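Local coordinates for protein CurJ (Moorea producens 3L, PDB 5TZ6) that probably carries out vinylogous dehydration as the dehydratase domain of a curacin polyketide synthase module, here an engineered inactive form bound to a hydroxy-enoic acid, at residues Ile162-Ile176 with Ile226-Thr239. The protein carries 1 engineered substitution. Residues are numbered along the deposited sequence; the frame is centred on the assembly and turned at random.
Sequences IDSAEIYQHLWDRQI and IALVLDQSGNKNET
R174 meets the backbone of E238 through a bend about CB-CG (chi2 82°), which folds the guanidinium back over the last turn of helix 164-173, while H170 holds CG anti to its backbone N (chi1 173°) and brings its ring edge up to T239. NE of R174 donates to E238 O at 3.0 Å; the bond is nearly straight (163°) and lies close to the guanidinium plane, though it reaches the oxygen from above the carbonyl plane. R174 NH1 turns back to H170 O, 3.2 Å away, meeting it in the carbonyl plane on a lone pair, and NH2 reaches N235 O through a water. K236 O sits over one face of the guanidinium without bonding. A leucine in place of R174 would probably leave E238 O and H170 O without these donors and let the 235-238 turn drift from the helix. Helix 164-173 ends in a Schellman motif, with Q175 at positive phi, and belongs to the hot-dog family dehydratase fold; the loop leading from helix 215-223 into strand 239-250 packs along it. At the ring edge, H170 NE2 and T239 OG1 share a hydrogen bond of 3.3 Å. I226 presses CG2 obliquely against the same ring, 3.6 Å from H170 CD2. L230 carries the packing to the start of the helix, its CD1 tip to tip with I162 CD1 at 3.8 Å. L171, whose CD2 lies 4.3 Å from I226 CG1, also touches the bound hydroxy-enoic acid.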
# COMPACT_ATOMS: atom_id res chain seq x y z
N ILE A 162 1.79 33.43 -34.33
CA ILE A 162 2.12 34.30 -33.21
C ILE A 162 3.18 33.62 -32.35
O ILE A 162 3.33 32.40 -32.35
CB ILE A 162 0.90 34.67 -32.35
CG1 ILE A 162 0.60 33.58 -31.33
CG2 ILE A 162 -0.33 34.89 -33.22
CD1 ILE A 162 -0.69 33.80 -30.59
N ASP A 163 3.93 34.44 -31.62
CA ASP A 163 5.08 33.98 -30.86
C ASP A 163 4.63 33.28 -29.60
O ASP A 163 3.79 33.79 -28.85
CB ASP A 163 6.00 35.15 -30.52
CG ASP A 163 7.34 34.70 -29.95
OD1 ASP A 163 7.48 33.53 -29.55
OD2 ASP A 163 8.25 35.55 -29.88
N SER A 164 5.18 32.09 -29.35
CA SER A 164 4.83 31.36 -28.14
C SER A 164 5.14 32.16 -26.88
O SER A 164 4.50 31.94 -25.85
CB SER A 164 5.57 30.03 -28.11
OG SER A 164 6.97 30.23 -28.25
N ALA A 165 6.09 33.10 -26.96
CA ALA A 165 6.47 33.85 -25.77
C ALA A 165 5.29 34.61 -25.20
O ALA A 165 5.16 34.73 -23.97
CB ALA A 165 7.61 34.82 -26.11
N GLU A 166 4.38 35.06 -26.06
CA GLU A 166 3.19 35.77 -25.60
C GLU A 166 2.41 34.93 -24.61
O GLU A 166 1.89 35.45 -23.62
CB GLU A 166 2.31 36.15 -26.79
CG GLU A 166 2.84 37.31 -27.62
CD GLU A 166 1.80 37.83 -28.59
OE1 GLU A 166 2.02 37.71 -29.82
OE2 GLU A 166 0.76 38.36 -28.14
N ILE A 167 2.33 33.62 -24.84
CA ILE A 167 1.62 32.78 -23.88
C ILE A 167 2.39 32.73 -22.57
O ILE A 167 1.84 33.03 -21.50
CB ILE A 167 1.41 31.37 -24.46
CG1 ILE A 167 0.38 31.41 -25.59
CG2 ILE A 167 0.98 30.40 -23.36
CD1 ILE A 167 0.08 30.05 -26.19
N TYR A 168 3.69 32.45 -22.64
CA TYR A 168 4.43 32.29 -21.40
C TYR A 168 4.50 33.62 -20.66
O TYR A 168 4.29 33.68 -19.44
CB TYR A 168 5.83 31.76 -21.69
CG TYR A 168 5.82 30.41 -22.38
CD1 TYR A 168 5.04 29.37 -21.92
CD2 TYR A 168 6.59 30.20 -23.53
CE1 TYR A 168 5.03 28.14 -22.56
CE2 TYR A 168 6.58 28.98 -24.18
CZ TYR A 168 5.80 27.96 -23.69
OH TYR A 168 5.80 26.74 -24.33
N GLN A 169 4.64 34.70 -21.42
CA GLN A 169 4.66 36.02 -20.81
C GLN A 169 3.32 36.31 -20.15
O GLN A 169 3.28 36.80 -19.01
CB GLN A 169 4.98 37.08 -21.86
CG GLN A 169 5.06 38.48 -21.29
CD GLN A 169 6.27 38.65 -20.39
OE1 GLN A 169 7.40 38.46 -20.83
NE2 GLN A 169 6.04 39.02 -19.13
N HIS A 170 2.21 36.00 -20.84
CA HIS A 170 0.91 36.20 -20.23
C HIS A 170 0.85 35.53 -18.87
O HIS A 170 0.30 36.09 -17.91
CB HIS A 170 -0.21 35.68 -21.14
CG HIS A 170 -1.57 35.71 -20.51
ND1 HIS A 170 -2.47 36.72 -20.74
CD2 HIS A 170 -2.18 34.85 -19.66
CE1 HIS A 170 -3.58 36.49 -20.06
NE2 HIS A 170 -3.43 35.36 -19.39
N LEU A 171 1.44 34.34 -18.75
CA LEU A 171 1.39 33.65 -17.47
C LEU A 171 2.39 34.25 -16.50
O LEU A 171 2.08 34.42 -15.31
CB LEU A 171 1.66 32.15 -17.68
CG LEU A 171 0.54 31.38 -18.39
CD1 LEU A 171 0.98 29.96 -18.68
CD2 LEU A 171 -0.75 31.38 -17.56
N TRP A 172 3.58 34.62 -16.99
CA TRP A 172 4.59 35.21 -16.13
C TRP A 172 4.05 36.43 -15.40
O TRP A 172 4.34 36.63 -14.21
CB TRP A 172 5.82 35.57 -16.96
CG TRP A 172 7.07 35.71 -16.15
CD1 TRP A 172 7.54 36.84 -15.54
CD2 TRP A 172 8.00 34.66 -15.83
NE1 TRP A 172 8.72 36.56 -14.88
CE2 TRP A 172 9.02 35.24 -15.03
CE3 TRP A 172 8.08 33.30 -16.14
CZ2 TRP A 172 10.09 34.50 -14.55
CZ3 TRP A 172 9.15 32.57 -15.66
CH2 TRP A 172 10.14 33.17 -14.87
N ASP A 173 3.24 37.23 -16.08
CA ASP A 173 2.70 38.44 -15.47
C ASP A 173 1.75 38.13 -14.32
O ASP A 173 1.65 38.92 -13.38
CB ASP A 173 2.00 39.28 -16.53
CG ASP A 173 2.96 39.76 -17.61
OD1 ASP A 173 4.16 39.95 -17.31
OD2 ASP A 173 2.50 39.95 -18.76
N ARG A 174 1.06 36.99 -14.37
CA ARG A 174 0.18 36.57 -13.29
C ARG A 174 0.92 35.83 -12.18
O ARG A 174 0.27 35.20 -11.34
CB ARG A 174 -0.96 35.70 -13.83
CG ARG A 174 -2.13 36.51 -14.39
CD ARG A 174 -1.85 36.97 -15.81
NE ARG A 174 -2.96 37.75 -16.35
CZ ARG A 174 -2.88 38.50 -17.45
NH1 ARG A 174 -1.75 38.55 -18.13
NH2 ARG A 174 -3.94 39.18 -17.87
N GLN A 175 2.25 35.88 -12.17
CA GLN A 175 3.08 35.18 -11.20
C GLN A 175 3.04 33.67 -11.38
O GLN A 175 3.31 32.93 -10.44
CB GLN A 175 2.69 35.53 -9.76
CG GLN A 175 2.53 37.01 -9.55
CD GLN A 175 3.72 37.78 -10.04
OE1 GLN A 175 4.87 37.36 -9.85
NE2 GLN A 175 3.47 38.89 -10.72
N ILE A 176 2.69 33.20 -12.57
CA ILE A 176 2.78 31.79 -12.91
C ILE A 176 4.04 31.63 -13.75
O ILE A 176 4.04 31.86 -14.96
CB ILE A 176 1.53 31.28 -13.64
CG1 ILE A 176 0.30 31.46 -12.74
CG2 ILE A 176 1.70 29.82 -14.00
CD1 ILE A 176 -1.00 31.18 -13.44
N ILE A 226 -4.84 29.84 -23.42
CA ILE A 226 -4.37 31.19 -23.15
C ILE A 226 -4.26 31.97 -24.45
O ILE A 226 -4.41 33.20 -24.47
CB ILE A 226 -3.03 31.15 -22.40
CG1 ILE A 226 -3.22 30.63 -20.98
CG2 ILE A 226 -2.35 32.52 -22.43
CD1 ILE A 226 -4.22 31.43 -20.16
N ALA A 227 -3.99 31.27 -25.56
CA ALA A 227 -3.78 31.94 -26.84
C ALA A 227 -5.06 32.54 -27.42
O ALA A 227 -4.98 33.32 -28.37
CB ALA A 227 -3.17 30.97 -27.85
N LEU A 228 -6.22 32.22 -26.86
CA LEU A 228 -7.47 32.82 -27.30
C LEU A 228 -7.92 33.98 -26.43
O LEU A 228 -8.99 34.53 -26.66
CB LEU A 228 -8.57 31.76 -27.34
CG LEU A 228 -8.22 30.46 -28.06
CD1 LEU A 228 -9.31 29.42 -27.84
CD2 LEU A 228 -8.01 30.70 -29.55
N VAL A 229 -7.13 34.35 -25.42
CA VAL A 229 -7.52 35.40 -24.48
C VAL A 229 -6.37 36.39 -24.26
O VAL A 229 -6.33 37.09 -23.24
CB VAL A 229 -7.98 34.79 -23.15
CG1 VAL A 229 -9.12 33.81 -23.37
CG2 VAL A 229 -6.82 34.10 -22.46
N LEU A 230 -5.44 36.45 -25.21
CA LEU A 230 -4.29 37.34 -25.05
C LEU A 230 -4.69 38.81 -25.04
O LEU A 230 -3.97 39.64 -24.49
CB LEU A 230 -3.26 37.08 -26.16
CG LEU A 230 -2.55 35.73 -26.14
CD1 LEU A 230 -1.64 35.59 -27.34
CD2 LEU A 230 -1.75 35.60 -24.85
N ASP A 231 -5.82 39.15 -25.68
CA ASP A 231 -6.21 40.55 -25.83
C ASP A 231 -6.93 41.11 -24.61
O ASP A 231 -6.77 42.29 -24.28
CB ASP A 231 -7.10 40.69 -27.07
CG ASP A 231 -8.32 39.77 -27.02
OD1 ASP A 231 -8.18 38.60 -26.60
OD2 ASP A 231 -9.42 40.23 -27.40
N GLN A 232 -7.73 40.29 -23.93
CA GLN A 232 -8.83 40.77 -23.10
C GLN A 232 -8.38 41.81 -22.08
O GLN A 232 -7.24 41.81 -21.60
CB GLN A 232 -9.50 39.59 -22.40
CG GLN A 232 -10.83 39.94 -21.74
CD GLN A 232 -11.44 38.77 -20.99
OE1 GLN A 232 -10.85 37.69 -20.91
NE2 GLN A 232 -12.63 38.97 -20.44
N SER A 233 -9.30 42.71 -21.74
CA SER A 233 -9.13 43.64 -20.63
C SER A 233 -9.39 42.90 -19.32
O SER A 233 -9.50 41.67 -19.28
CB SER A 233 -10.06 44.84 -20.78
OG SER A 233 -9.61 45.72 -21.80
N GLY A 234 -9.48 43.64 -18.22
CA GLY A 234 -9.80 43.06 -16.94
C GLY A 234 -8.67 43.19 -15.93
O GLY A 234 -7.74 43.97 -16.08
N ASN A 235 -8.78 42.39 -14.88
CA ASN A 235 -7.86 42.42 -13.75
C ASN A 235 -6.57 41.71 -14.16
O ASN A 235 -6.57 40.50 -14.40
CB ASN A 235 -8.50 41.75 -12.53
CG ASN A 235 -7.69 41.94 -11.27
OD1 ASN A 235 -6.47 42.08 -11.31
ND2 ASN A 235 -8.37 41.95 -10.13
N LYS A 236 -5.47 42.45 -14.22
CA LYS A 236 -4.21 41.87 -14.66
C LYS A 236 -3.65 40.87 -13.65
O LYS A 236 -2.64 40.22 -13.95
CB LYS A 236 -3.21 42.98 -14.95
CG LYS A 236 -3.41 43.62 -16.32
CD LYS A 236 -4.73 44.38 -16.37
CE LYS A 236 -4.98 45.06 -17.71
NZ LYS A 236 -6.39 45.56 -17.82
N ASN A 237 -4.23 40.77 -12.45
CA ASN A 237 -3.86 39.74 -11.49
C ASN A 237 -4.45 38.38 -11.81
O ASN A 237 -3.99 37.37 -11.27
CB ASN A 237 -4.27 40.14 -10.07
CG ASN A 237 -3.38 41.21 -9.48
OD1 ASN A 237 -2.27 41.42 -9.96
ND2 ASN A 237 -3.85 41.87 -8.43
N GLU A 238 -5.47 38.33 -12.67
CA GLU A 238 -6.27 37.13 -12.88
C GLU A 238 -5.98 36.49 -14.23
O GLU A 238 -5.67 37.18 -15.21
CB GLU A 238 -7.76 37.47 -12.84
CG GLU A 238 -8.32 37.82 -11.48
CD GLU A 238 -9.74 38.36 -11.57
OE1 GLU A 238 -10.43 38.43 -10.53
OE2 GLU A 238 -10.17 38.73 -12.69
N THR A 239 -6.11 35.17 -14.28
CA THR A 239 -6.11 34.43 -15.53
C THR A 239 -7.13 33.30 -15.42
O THR A 239 -7.64 33.01 -14.33
CB THR A 239 -4.71 33.89 -15.86
OG1 THR A 239 -4.72 33.32 -17.18
CG2 THR A 239 -4.29 32.83 -14.84
O HOH W 1 -6.41 40.04 -17.16